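Local coordinates for protein beta-d-glucoside glucohydrolase (Hypocrea jecorina, PDB 3ZZ1) that probably hydrolyses terminal, non-reducing beta-D-glucosyl residues to release beta-D-glucose, a step in the breakdown of cellulose, at residues K17-K22 and S50-P55; G62-R67 and F75-Q80; L181-T186 and Q684-P689; F189-Q194 and D609-V614; A362-S367 and A386-Y391. One frame throughout, in Å; residues are numbered along the deposited sequence.

Contact 1: residues K17-K22 and S50-P55; sequences KAALAK and SKISYP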
# COMPACT_ATOMS: atom_id res chain seq x y z
N LYS A 17 -20.81 -13.59 -21.56
CA LYS A 17 -21.78 -13.25 -22.61
C LYS A 17 -22.89 -14.29 -22.73
O LYS A 17 -24.06 -13.93 -22.89
CB LYS A 17 -21.09 -13.03 -23.96
CG LYS A 17 -20.23 -11.76 -24.04
CD LYS A 17 -21.06 -10.50 -23.79
CE LYS A 17 -20.29 -9.23 -24.10
NZ LYS A 17 -21.03 -8.04 -23.57
N ALA A 18 -22.52 -15.56 -22.64
CA ALA A 18 -23.50 -16.66 -22.64
C ALA A 18 -24.46 -16.57 -21.44
O ALA A 18 -25.66 -16.81 -21.60
CB ALA A 18 -22.81 -18.01 -22.67
N ALA A 19 -23.93 -16.22 -20.27
CA ALA A 19 -24.75 -16.05 -19.06
C ALA A 19 -25.71 -14.86 -19.17
O ALA A 19 -26.88 -14.96 -18.78
CB ALA A 19 -23.86 -15.92 -17.83
N LEU A 20 -25.20 -13.75 -19.71
CA LEU A 20 -26.00 -12.54 -19.94
C LEU A 20 -27.25 -12.78 -20.79
O LEU A 20 -28.29 -12.17 -20.55
CB LEU A 20 -25.12 -11.45 -20.58
CG LEU A 20 -25.72 -10.08 -20.92
CD1 LEU A 20 -26.05 -9.28 -19.67
CD2 LEU A 20 -24.75 -9.30 -21.80
N ALA A 21 -27.13 -13.67 -21.78
CA ALA A 21 -28.23 -13.97 -22.71
C ALA A 21 -29.42 -14.67 -22.04
O ALA A 21 -30.53 -14.66 -22.57
CB ALA A 21 -27.72 -14.80 -23.88
N LYS A 22 -29.18 -15.24 -20.86
CA LYS A 22 -30.22 -15.95 -20.11
C LYS A 22 -30.93 -15.04 -19.10
O LYS A 22 -31.86 -15.47 -18.42
CB LYS A 22 -29.62 -17.17 -19.41
CG LYS A 22 -28.96 -18.17 -20.35
CD LYS A 22 -28.14 -19.21 -19.60
CE LYS A 22 -29.03 -20.23 -18.89
NZ LYS A 22 -28.25 -21.44 -18.50
N SER A 50 -30.27 -16.78 -9.88
CA SER A 50 -30.32 -18.24 -9.85
C SER A 50 -30.31 -18.88 -11.23
O SER A 50 -29.88 -20.03 -11.39
CB SER A 50 -31.57 -18.69 -9.08
OG SER A 50 -32.74 -18.20 -9.71
N LYS A 51 -30.79 -18.13 -12.23
CA LYS A 51 -30.85 -18.61 -13.61
C LYS A 51 -29.47 -19.02 -14.14
O LYS A 51 -29.37 -19.86 -15.03
CB LYS A 51 -31.45 -17.55 -14.53
CG LYS A 51 -32.95 -17.36 -14.36
CD LYS A 51 -33.43 -16.14 -15.13
CE LYS A 51 -34.71 -15.60 -14.55
NZ LYS A 51 -35.26 -14.49 -15.37
N ILE A 52 -28.42 -18.42 -13.58
CA ILE A 52 -27.04 -18.73 -13.96
C ILE A 52 -26.21 -19.18 -12.75
O ILE A 52 -24.97 -19.18 -12.80
CB ILE A 52 -26.36 -17.55 -14.69
CG1 ILE A 52 -26.45 -16.27 -13.85
CG2 ILE A 52 -26.99 -17.34 -16.07
CD1 ILE A 52 -25.35 -15.27 -14.15
N SER A 53 -26.90 -19.56 -11.67
CA SER A 53 -26.27 -20.01 -10.43
C SER A 53 -25.30 -18.97 -9.85
O SER A 53 -24.28 -19.31 -9.24
CB SER A 53 -25.58 -21.38 -10.61
OG SER A 53 -26.53 -22.39 -10.92
N TYR A 54 -25.64 -17.70 -10.05
CA TYR A 54 -24.87 -16.59 -9.53
C TYR A 54 -25.36 -16.26 -8.12
O TYR A 54 -26.53 -15.95 -7.93
CB TYR A 54 -25.00 -15.37 -10.44
CG TYR A 54 -24.07 -14.23 -10.09
CD1 TYR A 54 -22.69 -14.35 -10.26
CD2 TYR A 54 -24.57 -13.03 -9.59
CE1 TYR A 54 -21.83 -13.30 -9.94
CE2 TYR A 54 -23.72 -11.97 -9.27
CZ TYR A 54 -22.35 -12.12 -9.44
OH TYR A 54 -21.52 -11.07 -9.11
N PRO A 55 -24.46 -16.36 -7.13
CA PRO A 55 -24.86 -16.13 -5.75
C PRO A 55 -25.02 -14.65 -5.47
O PRO A 55 -24.71 -13.82 -6.34
CB PRO A 55 -23.68 -16.69 -4.95
CG PRO A 55 -22.51 -16.42 -5.82
CD PRO A 55 -23.00 -16.60 -7.24
O HOH W 1 -34.29 -14.41 -18.18
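A single water ties Lys22 to Lys51: it donates to Lys22 O at 2.7 Å and accepts from Lys51 NZ at 3.0 Å. The same ammonium forms a salt bridge with Asp27 on helix 25-32, so its position is set by more than the water. Beyond CG the Lys51 chain runs extended, and its CD passes 3.7 Å from Lys22 O on the way to the bridge. Next to this water bridge the contact turns apolar. Ile52 has CG1 between the backbone N and the carbonyl carbon (chi1 54°), which puts CG2 anti to the carbonyl carbon and brings it up to Ala19. There CG2 lies 3.9 Å from Ala19 CB and 3.6 Å from Ala19 O, while Ile52 CD1 meets the same methyl at 4.0 Å. Ala19 O also accepts from Lys22 N at 3.1 Å. Leu23 packs against Ile52, and Tyr297 of helix 282-298 touches Ala19. After Ile52 the chain makes a G1 beta bulge, Ser53 and Tyr54 both facing Ala49. Far from the chain's centre, the contact seats the last turns of helix 8-20 against the loop joining strands 44-45 and 58-60 of the TIM-barrel-type N-terminal domain of family 3.

Contact 2: residues G62-R67 and F75-Q80; sequences GPLGVR and FTPGVQ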
# COMPACT_ATOMS: atom_id res chain seq x y z
N GLY A 62 -10.61 -6.19 4.10
CA GLY A 62 -9.98 -5.12 3.33
C GLY A 62 -8.56 -5.50 2.95
O GLY A 62 -8.22 -6.68 2.87
N PRO A 63 -7.70 -4.48 2.74
CA PRO A 63 -6.35 -4.64 2.19
C PRO A 63 -5.36 -5.47 3.03
O PRO A 63 -4.37 -5.96 2.48
CB PRO A 63 -5.85 -3.19 2.07
CG PRO A 63 -7.10 -2.37 2.03
CD PRO A 63 -8.02 -3.06 2.97
N LEU A 64 -5.61 -5.63 4.33
CA LEU A 64 -4.72 -6.42 5.19
C LEU A 64 -5.40 -7.62 5.87
O LEU A 64 -4.87 -8.18 6.83
CB LEU A 64 -3.99 -5.54 6.21
CG LEU A 64 -4.74 -4.59 7.15
CD1 LEU A 64 -5.46 -5.31 8.27
CD2 LEU A 64 -3.78 -3.57 7.74
N GLY A 65 -6.57 -8.00 5.38
CA GLY A 65 -7.27 -9.16 5.92
C GLY A 65 -8.77 -9.00 6.01
O GLY A 65 -9.33 -7.98 5.61
N VAL A 66 -9.41 -10.04 6.54
CA VAL A 66 -10.87 -10.11 6.59
C VAL A 66 -11.40 -9.26 7.74
O VAL A 66 -11.09 -9.52 8.90
CB VAL A 66 -11.36 -11.57 6.74
CG1 VAL A 66 -12.88 -11.64 6.65
CG2 VAL A 66 -10.73 -12.48 5.69
N ARG A 67 -12.19 -8.24 7.41
CA ARG A 67 -12.80 -7.37 8.42
C ARG A 67 -13.98 -8.05 9.12
O ARG A 67 -14.73 -8.79 8.49
CB ARG A 67 -13.26 -6.06 7.78
CG ARG A 67 -13.62 -4.96 8.77
CD ARG A 67 -14.14 -3.75 8.02
NE ARG A 67 -14.40 -2.61 8.89
CZ ARG A 67 -14.93 -1.46 8.49
NH1 ARG A 67 -15.26 -1.28 7.21
NH2 ARG A 67 -15.13 -0.48 9.36
N PHE A 75 -2.98 -9.23 8.87
CA PHE A 75 -1.73 -9.07 8.13
C PHE A 75 -1.18 -7.67 8.33
O PHE A 75 -1.90 -6.76 8.77
CB PHE A 75 -1.93 -9.39 6.65
CG PHE A 75 -2.24 -10.85 6.38
CD1 PHE A 75 -3.55 -11.31 6.40
CD2 PHE A 75 -1.21 -11.75 6.12
CE1 PHE A 75 -3.85 -12.64 6.15
CE2 PHE A 75 -1.49 -13.09 5.87
CZ PHE A 75 -2.81 -13.54 5.89
N THR A 76 0.11 -7.49 8.05
CA THR A 76 0.72 -6.18 8.11
C THR A 76 0.04 -5.28 7.08
O THR A 76 -0.40 -5.78 6.04
CB THR A 76 2.23 -6.23 7.81
OG1 THR A 76 2.44 -6.69 6.47
CG2 THR A 76 2.95 -7.16 8.79
N PRO A 77 -0.06 -3.97 7.37
CA PRO A 77 -0.45 -3.01 6.35
C PRO A 77 0.44 -3.10 5.11
O PRO A 77 1.59 -3.54 5.20
CB PRO A 77 -0.21 -1.67 7.04
CG PRO A 77 -0.51 -1.96 8.47
CD PRO A 77 -0.02 -3.35 8.71
N GLY A 78 -0.10 -2.68 3.97
CA GLY A 78 0.66 -2.65 2.72
C GLY A 78 1.99 -1.91 2.80
O GLY A 78 2.96 -2.31 2.15
N VAL A 79 2.04 -0.85 3.61
CA VAL A 79 3.27 -0.05 3.72
C VAL A 79 4.44 -0.88 4.28
O VAL A 79 5.59 -0.73 3.83
CB VAL A 79 3.05 1.28 4.51
CG1 VAL A 79 2.87 1.04 6.02
CG2 VAL A 79 4.19 2.27 4.26
N GLN A 80 4.13 -1.77 5.23
CA GLN A 80 5.14 -2.66 5.80
C GLN A 80 5.63 -3.67 4.77
O GLN A 80 6.83 -3.96 4.69
CB GLN A 80 4.60 -3.36 7.05
CG GLN A 80 5.68 -3.96 7.95
CD GLN A 80 6.52 -2.90 8.66
OE1 GLN A 80 6.27 -1.70 8.54
NE2 GLN A 80 7.51 -3.34 9.43
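Leu64 and Phe75 bring a type I beta turn, Gly62 to Gly65, against the extended segment that leads into helix 78-83 of the TIM-barrel-type domain. Leu64 sits at the third position of the turn, and its side chain lies along the incoming backbone. CB meets two carbonyls at once, Phe75 O at 3.5 Å and Thr76 O at 3.6 Å. With CG between the backbone N and the carbonyl carbon (chi1 53°), the branch point stays near Phe75 O, 3.9 Å from Leu64 CG. One methyl, CD1, keeps near that oxygen and also packs on Val387; the other, CD2, reaches Pro77, 3.7 Å from its ring CG. The leucine and the proline ring run alongside each other in one direction, with Pro77 at the N-cap of the helix. An alanine at Leu64 would keep the CB contacts but would probably leave a gap between the turn, the Pro77 ring and Val387. Gly65 follows at backbone angles where a CB would jam against the preceding carbonyl. A backbone hydrogen bond runs from Phe75 N to Leu64 O, 3.0 Å, bent to 140° at the hydrogen. That oxygen also lies in the plane of the Phe75 ring, at its edge, 3.4 Å from CD1.

Contact 3: residues L181-T186 and Q684-P689; sequences LHELYT and QKWVVP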
# COMPACT_ATOMS: atom_id res chain seq x y z
N LEU A 181 -1.76 13.11 -13.83
CA LEU A 181 -2.82 12.13 -13.61
C LEU A 181 -2.39 10.74 -14.09
O LEU A 181 -2.56 9.76 -13.37
CB LEU A 181 -4.13 12.57 -14.28
CG LEU A 181 -5.30 11.56 -14.27
CD1 LEU A 181 -5.76 11.25 -12.86
CD2 LEU A 181 -6.46 12.06 -15.10
N HIS A 182 -1.82 10.69 -15.30
CA HIS A 182 -1.48 9.42 -15.96
C HIS A 182 -0.17 8.81 -15.47
O HIS A 182 -0.10 7.62 -15.19
CB HIS A 182 -1.38 9.63 -17.47
CG HIS A 182 -2.71 9.72 -18.15
ND1 HIS A 182 -3.37 8.62 -18.63
CD2 HIS A 182 -3.48 10.79 -18.45
CE1 HIS A 182 -4.51 9.00 -19.19
NE2 HIS A 182 -4.60 10.31 -19.10
N GLU A 183 0.87 9.64 -15.39
CA GLU A 183 2.24 9.18 -15.22
C GLU A 183 2.61 8.89 -13.76
O GLU A 183 3.53 8.10 -13.49
CB GLU A 183 3.21 10.19 -15.83
CG GLU A 183 4.64 9.71 -15.97
CD GLU A 183 5.49 10.67 -16.78
OE1 GLU A 183 5.02 11.13 -17.85
OE2 GLU A 183 6.62 10.95 -16.35
N LEU A 184 1.91 9.52 -12.84
CA LEU A 184 2.17 9.33 -11.42
C LEU A 184 1.06 8.52 -10.75
O LEU A 184 1.30 7.41 -10.26
CB LEU A 184 2.36 10.69 -10.71
CG LEU A 184 2.73 10.71 -9.22
CD1 LEU A 184 3.95 9.85 -8.90
CD2 LEU A 184 2.97 12.13 -8.74
N TYR A 185 -0.15 9.06 -10.76
CA TYR A 185 -1.25 8.46 -9.99
C TYR A 185 -1.92 7.25 -10.62
O TYR A 185 -2.24 6.29 -9.92
CB TYR A 185 -2.25 9.54 -9.57
CG TYR A 185 -1.57 10.58 -8.69
CD1 TYR A 185 -1.29 10.30 -7.35
CD2 TYR A 185 -1.16 11.81 -9.21
CE1 TYR A 185 -0.66 11.24 -6.55
CE2 TYR A 185 -0.52 12.74 -8.42
CZ TYR A 185 -0.27 12.45 -7.08
OH TYR A 185 0.37 13.36 -6.28
N THR A 186 -2.13 7.28 -11.94
CA THR A 186 -2.78 6.17 -12.63
C THR A 186 -1.82 4.99 -12.81
O THR A 186 -2.25 3.84 -12.81
CB THR A 186 -3.38 6.59 -14.00
OG1 THR A 186 -4.24 7.72 -13.82
CG2 THR A 186 -4.19 5.47 -14.61
N GLN A 684 -2.05 11.41 -26.20
CA GLN A 684 -2.58 10.43 -25.23
C GLN A 684 -1.89 9.06 -25.39
O GLN A 684 -2.54 8.03 -25.54
CB GLN A 684 -4.11 10.31 -25.30
CG GLN A 684 -4.87 11.60 -24.99
CD GLN A 684 -5.14 11.79 -23.50
OE1 GLN A 684 -6.06 11.19 -22.94
NE2 GLN A 684 -4.36 12.66 -22.87
N LYS A 685 -0.56 9.09 -25.38
CA LYS A 685 0.24 7.91 -25.61
C LYS A 685 1.48 7.92 -24.74
O LYS A 685 2.01 8.98 -24.40
CB LYS A 685 0.66 7.82 -27.09
CG LYS A 685 -0.46 7.40 -28.02
CD LYS A 685 -0.11 7.69 -29.47
CE LYS A 685 -1.34 7.58 -30.36
NZ LYS A 685 -1.98 6.24 -30.25
N TRP A 686 1.93 6.73 -24.37
CA TRP A 686 3.21 6.56 -23.69
C TRP A 686 4.31 6.56 -24.73
O TRP A 686 4.26 5.81 -25.71
CB TRP A 686 3.23 5.25 -22.90
CG TRP A 686 2.44 5.32 -21.64
CD1 TRP A 686 1.16 4.89 -21.44
CD2 TRP A 686 2.88 5.85 -20.38
NE1 TRP A 686 0.77 5.11 -20.15
CE2 TRP A 686 1.81 5.70 -19.47
CE3 TRP A 686 4.07 6.42 -19.94
CZ2 TRP A 686 1.90 6.11 -18.14
CZ3 TRP A 686 4.16 6.84 -18.62
CH2 TRP A 686 3.08 6.68 -17.73
N VAL A 687 5.31 7.41 -24.51
CA VAL A 687 6.37 7.62 -25.49
C VAL A 687 7.73 7.39 -24.84
O VAL A 687 7.99 7.86 -23.73
CB VAL A 687 6.29 9.05 -26.10
CG1 VAL A 687 7.43 9.30 -27.10
CG2 VAL A 687 4.92 9.29 -26.76
N VAL A 688 8.59 6.64 -25.53
CA VAL A 688 9.99 6.53 -25.16
C VAL A 688 10.78 7.59 -25.92
O VAL A 688 10.85 7.54 -27.15
CB VAL A 688 10.58 5.13 -25.50
CG1 VAL A 688 12.06 5.08 -25.14
CG2 VAL A 688 9.81 4.03 -24.77
N PRO A 689 11.36 8.56 -25.20
CA PRO A 689 12.18 9.57 -25.88
C PRO A 689 13.51 8.98 -26.35
O PRO A 689 14.01 8.04 -25.73
CB PRO A 689 12.43 10.61 -24.79
CG PRO A 689 12.34 9.84 -23.51
CD PRO A 689 11.32 8.77 -23.74
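Glu183 and Trp686 stand with their CA atoms 8.9 Å apart, so the backbones of helix 178-194 and strand 685-688 stay apart and the strand reaches the helix through its Trp686 side chain. This is an interdomain contact: the fibronectin type III-like domain rests a tryptophan on a helix of the TIM-barrel-type domain. The six-membered end of the indole does the touching. Its CH2 comes 3.6 Å from Glu183 CA and 3.8 Å from Glu183 CG, while CZ2 directs the ring edge at His182 O, 3.9 Å away. Glu183 has CG anti to the backbone N (chi1 -168°) and an extended chain, which carries the carboxylate past the indole with the two planes 46° apart. Its OE1 is held by Arg179 in a salt bridge and by Trp679 N of strand 678-680, so its charge is probably balanced largely from its own helix. His182 and Gln684 approach one another without bonding directly, NE2 to OE1 being 4.2 Å; both atoms are hydrogen-bonded to Tyr217 OH, which joins them. Trp679 continues the aromatic cluster, stacking on the His182 ring and meeting Trp686 edge-to-face. Under the contact the helix widens into a pi-type turn. There Leu181 O accepts twice from one residue: Thr186 N at 2.9 Å, and Thr186 OG1 at 2.7 Å from a position 48° out of the carbonyl plane.

Contact 4: residues F189-Q194 and D609-V614; sequences FADAVQ and DLFQNV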
# COMPACT_ATOMS: atom_id res chain seq x y z
N PHE A 189 -2.34 1.72 -10.97
CA PHE A 189 -3.59 1.07 -11.35
C PHE A 189 -3.43 0.29 -12.65
O PHE A 189 -4.08 -0.74 -12.85
CB PHE A 189 -4.73 2.09 -11.45
CG PHE A 189 -5.21 2.58 -10.12
CD1 PHE A 189 -6.22 1.90 -9.44
CD2 PHE A 189 -4.66 3.72 -9.53
CE1 PHE A 189 -6.67 2.35 -8.20
CE2 PHE A 189 -5.10 4.17 -8.29
CZ PHE A 189 -6.11 3.49 -7.63
N ALA A 190 -2.54 0.76 -13.53
CA ALA A 190 -2.20 0.03 -14.75
C ALA A 190 -1.53 -1.32 -14.42
O ALA A 190 -1.85 -2.33 -15.04
CB ALA A 190 -1.32 0.86 -15.67
N ASP A 191 -0.63 -1.32 -13.45
CA ASP A 191 -0.05 -2.56 -12.95
C ASP A 191 -1.15 -3.50 -12.46
O ASP A 191 -1.14 -4.69 -12.78
CB ASP A 191 0.94 -2.30 -11.81
CG ASP A 191 2.24 -1.68 -12.29
OD1 ASP A 191 2.22 -0.49 -12.64
OD2 ASP A 191 3.28 -2.38 -12.29
N ALA A 192 -2.10 -2.96 -11.69
CA ALA A 192 -3.22 -3.75 -11.15
C ALA A 192 -4.05 -4.37 -12.26
O ALA A 192 -4.36 -5.56 -12.21
CB ALA A 192 -4.10 -2.90 -10.23
N VAL A 193 -4.38 -3.56 -13.26
CA VAL A 193 -5.14 -4.01 -14.42
C VAL A 193 -4.37 -5.10 -15.17
O VAL A 193 -4.92 -6.15 -15.48
CB VAL A 193 -5.50 -2.83 -15.38
CG1 VAL A 193 -6.17 -3.33 -16.65
CG2 VAL A 193 -6.38 -1.81 -14.67
N GLN A 194 -3.09 -4.84 -15.43
CA GLN A 194 -2.23 -5.80 -16.14
C GLN A 194 -2.13 -7.13 -15.38
O GLN A 194 -1.89 -8.18 -15.97
CB GLN A 194 -0.85 -5.20 -16.40
CG GLN A 194 -0.04 -5.90 -17.50
CD GLN A 194 0.79 -7.08 -16.99
OE1 GLN A 194 1.08 -7.18 -15.79
NE2 GLN A 194 1.17 -7.97 -17.90
N ASP A 609 2.70 -3.69 -25.78
CA ASP A 609 4.16 -3.61 -25.64
C ASP A 609 4.63 -2.95 -24.35
O ASP A 609 5.79 -3.11 -23.95
CB ASP A 609 4.83 -2.98 -26.89
CG ASP A 609 4.17 -1.67 -27.34
OD1 ASP A 609 2.96 -1.46 -27.08
OD2 ASP A 609 4.87 -0.85 -27.97
N LEU A 610 3.74 -2.22 -23.68
CA LEU A 610 4.10 -1.40 -22.52
C LEU A 610 4.65 -2.16 -21.31
O LEU A 610 5.53 -1.65 -20.62
CB LEU A 610 2.94 -0.50 -22.09
CG LEU A 610 2.78 0.79 -22.90
CD1 LEU A 610 1.46 1.47 -22.59
CD2 LEU A 610 3.96 1.74 -22.67
N PHE A 611 4.15 -3.37 -21.07
CA PHE A 611 4.63 -4.18 -19.95
C PHE A 611 5.65 -5.23 -20.39
O PHE A 611 6.13 -6.02 -19.57
CB PHE A 611 3.46 -4.83 -19.20
CG PHE A 611 2.73 -3.88 -18.28
CD1 PHE A 611 1.77 -3.00 -18.78
CD2 PHE A 611 3.00 -3.88 -16.91
CE1 PHE A 611 1.09 -2.13 -17.93
CE2 PHE A 611 2.33 -3.00 -16.06
CZ PHE A 611 1.37 -2.13 -16.57
N GLN A 612 5.99 -5.22 -21.68
CA GLN A 612 6.99 -6.14 -22.21
C GLN A 612 8.40 -5.60 -21.99
O GLN A 612 8.63 -4.39 -22.05
CB GLN A 612 6.74 -6.44 -23.68
CG GLN A 612 5.67 -7.51 -23.90
CD GLN A 612 5.22 -7.64 -25.35
OE1 GLN A 612 5.37 -6.72 -26.16
NE2 GLN A 612 4.65 -8.79 -25.68
N ASN A 613 9.33 -6.51 -21.72
CA ASN A 613 10.72 -6.15 -21.43
C ASN A 613 11.48 -5.69 -22.67
O ASN A 613 11.41 -6.33 -23.73
CB ASN A 613 11.44 -7.31 -20.76
CG ASN A 613 10.95 -7.56 -19.34
OD1 ASN A 613 10.57 -6.63 -18.62
ND2 ASN A 613 10.95 -8.82 -18.93
N VAL A 614 12.20 -4.59 -22.53
CA VAL A 614 13.01 -4.03 -23.61
C VAL A 614 14.48 -3.93 -23.22
O VAL A 614 15.34 -3.71 -24.08
CB VAL A 614 12.51 -2.63 -24.04
CG1 VAL A 614 11.18 -2.72 -24.76
CG2 VAL A 614 12.40 -1.69 -22.84
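Gln194 lays its aliphatic part over one face of the Phe611 ring in a CH-pi contact, CG 3.6 Å from the ring centroid and 14° off the normal. A bend at chi2 turns the amide almost flat to the ring, the planes 12° apart, as the two side chains run past each other in opposite directions. Van der Waals contacts meet the CZ end of the ring: Phe611 CZ touches Ala190 CB at 4.1 Å and Ala190 O at 3.6 Å. Asp191 CG lies at the ring edge, in its plane, 4.0 Å from Phe611 CE2, the carboxylate steeply inclined to the ring. That carboxylate is claimed by salt bridges to Arg674 and Arg672, which Phe611 also touches. An alanine in place of Phe611 would probably leave Gln194 without the surface it lies on and open a gap beside Ala190. No hydrogen bond crosses: the turn leading into strand 613-623 of an antiparallel sheet holds this TIM-barrel-type domain helix by dispersion and shape, while Arg672 and Arg674 probably balance the Asp191 charge.

Contact 5: residues A362-S367 and A386-Y391; sequences ARNSPS and AVNYPY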
# COMPACT_ATOMS: atom_id res chain seq x y z
N ALA A 362 -4.41 -3.29 20.77
CA ALA A 362 -4.11 -4.71 20.61
C ALA A 362 -5.26 -5.62 21.03
O ALA A 362 -5.41 -6.72 20.49
CB ALA A 362 -2.84 -5.06 21.38
N ARG A 363 -6.07 -5.15 21.98
CA ARG A 363 -7.12 -5.96 22.62
C ARG A 363 -8.46 -6.07 21.87
O ARG A 363 -9.33 -6.86 22.28
CB ARG A 363 -7.37 -5.47 24.06
CG ARG A 363 -6.27 -5.85 25.04
CD ARG A 363 -6.65 -5.56 26.50
NE ARG A 363 -6.68 -4.13 26.80
CZ ARG A 363 -5.84 -3.51 27.63
NH1 ARG A 363 -4.89 -4.18 28.27
NH2 ARG A 363 -5.96 -2.20 27.83
N ASN A 364 -8.63 -5.32 20.78
CA ASN A 364 -9.94 -5.20 20.11
C ASN A 364 -11.01 -4.64 21.07
O ASN A 364 -12.10 -5.19 21.22
CB ASN A 364 -10.42 -6.55 19.52
CG ASN A 364 -9.35 -7.22 18.65
OD1 ASN A 364 -8.56 -6.56 17.98
ND2 ASN A 364 -9.34 -8.55 18.67
N SER A 365 -10.66 -3.54 21.73
CA SER A 365 -11.48 -2.94 22.78
C SER A 365 -12.69 -2.19 22.22
O SER A 365 -12.62 -1.64 21.12
CB SER A 365 -10.62 -2.02 23.64
OG SER A 365 -11.41 -1.21 24.51
N PRO A 366 -13.80 -2.16 22.98
CA PRO A 366 -14.96 -1.31 22.67
C PRO A 366 -14.59 0.18 22.54
O PRO A 366 -15.33 0.95 21.93
CB PRO A 366 -15.88 -1.51 23.87
CG PRO A 366 -15.56 -2.88 24.35
CD PRO A 366 -14.08 -3.07 24.11
N SER A 367 -13.45 0.57 23.12
CA SER A 367 -12.97 1.95 22.99
C SER A 367 -12.15 2.14 21.71
O SER A 367 -11.70 3.25 21.42
CB SER A 367 -12.16 2.36 24.22
OG SER A 367 -10.92 1.69 24.28
N ALA A 386 -8.63 -1.56 8.78
CA ALA A 386 -8.17 -2.21 10.00
C ALA A 386 -9.01 -3.46 10.27
O ALA A 386 -10.13 -3.58 9.78
CB ALA A 386 -8.27 -1.24 11.17
N VAL A 387 -8.45 -4.41 11.03
CA VAL A 387 -9.15 -5.65 11.39
C VAL A 387 -8.92 -6.02 12.87
O VAL A 387 -8.11 -5.40 13.55
CB VAL A 387 -8.72 -6.86 10.51
CG1 VAL A 387 -9.05 -6.65 9.03
CG2 VAL A 387 -7.24 -7.17 10.70
N ASN A 388 -9.65 -7.03 13.34
CA ASN A 388 -9.46 -7.60 14.67
C ASN A 388 -8.17 -8.42 14.76
O ASN A 388 -7.82 -9.15 13.82
CB ASN A 388 -10.62 -8.52 15.03
CG ASN A 388 -11.93 -7.77 15.21
OD1 ASN A 388 -12.95 -8.16 14.63
ND2 ASN A 388 -11.93 -6.73 16.03
N TYR A 389 -7.47 -8.30 15.89
CA TYR A 389 -6.31 -9.13 16.18
C TYR A 389 -6.75 -10.46 16.79
O TYR A 389 -7.50 -10.48 17.76
CB TYR A 389 -5.36 -8.42 17.15
CG TYR A 389 -4.66 -7.22 16.57
CD1 TYR A 389 -3.79 -7.35 15.48
CD2 TYR A 389 -4.86 -5.95 17.11
CE1 TYR A 389 -3.15 -6.24 14.94
CE2 TYR A 389 -4.21 -4.85 16.59
CZ TYR A 389 -3.36 -5.00 15.50
OH TYR A 389 -2.72 -3.89 14.99
N PRO A 390 -6.28 -11.58 16.22
CA PRO A 390 -6.54 -12.87 16.86
C PRO A 390 -5.67 -13.03 18.10
O PRO A 390 -6.01 -13.78 19.02
CB PRO A 390 -6.16 -13.88 15.78
CG PRO A 390 -5.14 -13.17 14.94
CD PRO A 390 -5.55 -11.72 14.94
N TYR A 391 -4.54 -12.33 18.10
CA TYR A 391 -3.62 -12.23 19.23
C TYR A 391 -2.73 -11.03 18.92
O TYR A 391 -2.80 -10.46 17.82
CB TYR A 391 -2.78 -13.51 19.39
CG TYR A 391 -1.86 -13.78 18.22
CD1 TYR A 391 -2.31 -14.49 17.11
CD2 TYR A 391 -0.54 -13.33 18.22
CE1 TYR A 391 -1.48 -14.74 16.02
CE2 TYR A 391 0.30 -13.56 17.16
CZ TYR A 391 -0.17 -14.27 16.06
OH TYR A 391 0.66 -14.51 14.99
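Asn364 grips Tyr389 by both its backbone N-H and its carbonyl O. Tyr389 N donates to Asn364 OD1 over 2.9 Å in a nearly straight bond (168° at the hydrogen), and Asn364 ND2 donates back to Tyr389 O at 2.8 Å, with that oxygen close to the amide plane. The two bonds fix the rotation of the carboxamide. CG anti to the carbonyl carbon (chi1 -50°) aims the amide across the gap, from a residue whose own backbone is in the left-handed region. Asn364 OD1 also packs on Asn388 CA, 3.6 Å away. Both segments belong to the long loop between strand 348-352 and helix 395-404, inside a beta-alpha-beta crossover of the C-terminal domain, and this clamp ties its two limbs together. Beside it the Tyr389 ring touches Ala362, with Tyr389 CD2 3.5 Å from Ala362 O. Further out, Lys371 NZ hydrogen-bonds to Asn364 OD1, and the Tyr389 side chain also touches Lys371. Phe392 meets the tyrosine ring edge-to-face, and His361 meets it with planes about 65° apart.

In the fold
Contacts 3 and 4 share helix 178-194, with centres 12 Å apart, and touch where Trp686 packs on Leu610; consecutive parts of one barrel helix thus receive strand 685-688 and the turn before strand 613-623, joining regions far apart in sequence. Contacts 2 and 5, with centres 14 Å apart, touch through Val387, which packs on Leu64 and Val66 and so joins the N- and C-terminal family 3 domains. Contact 1 stands off at the periphery, its centre 32 Å or more from the others. Along the chain contacts 1 and 2 close first; contact 3 then brackets contact 4, which brackets contact 5; contact 5 lies on the opposite side of the chain's centre from contacts 3 and 4.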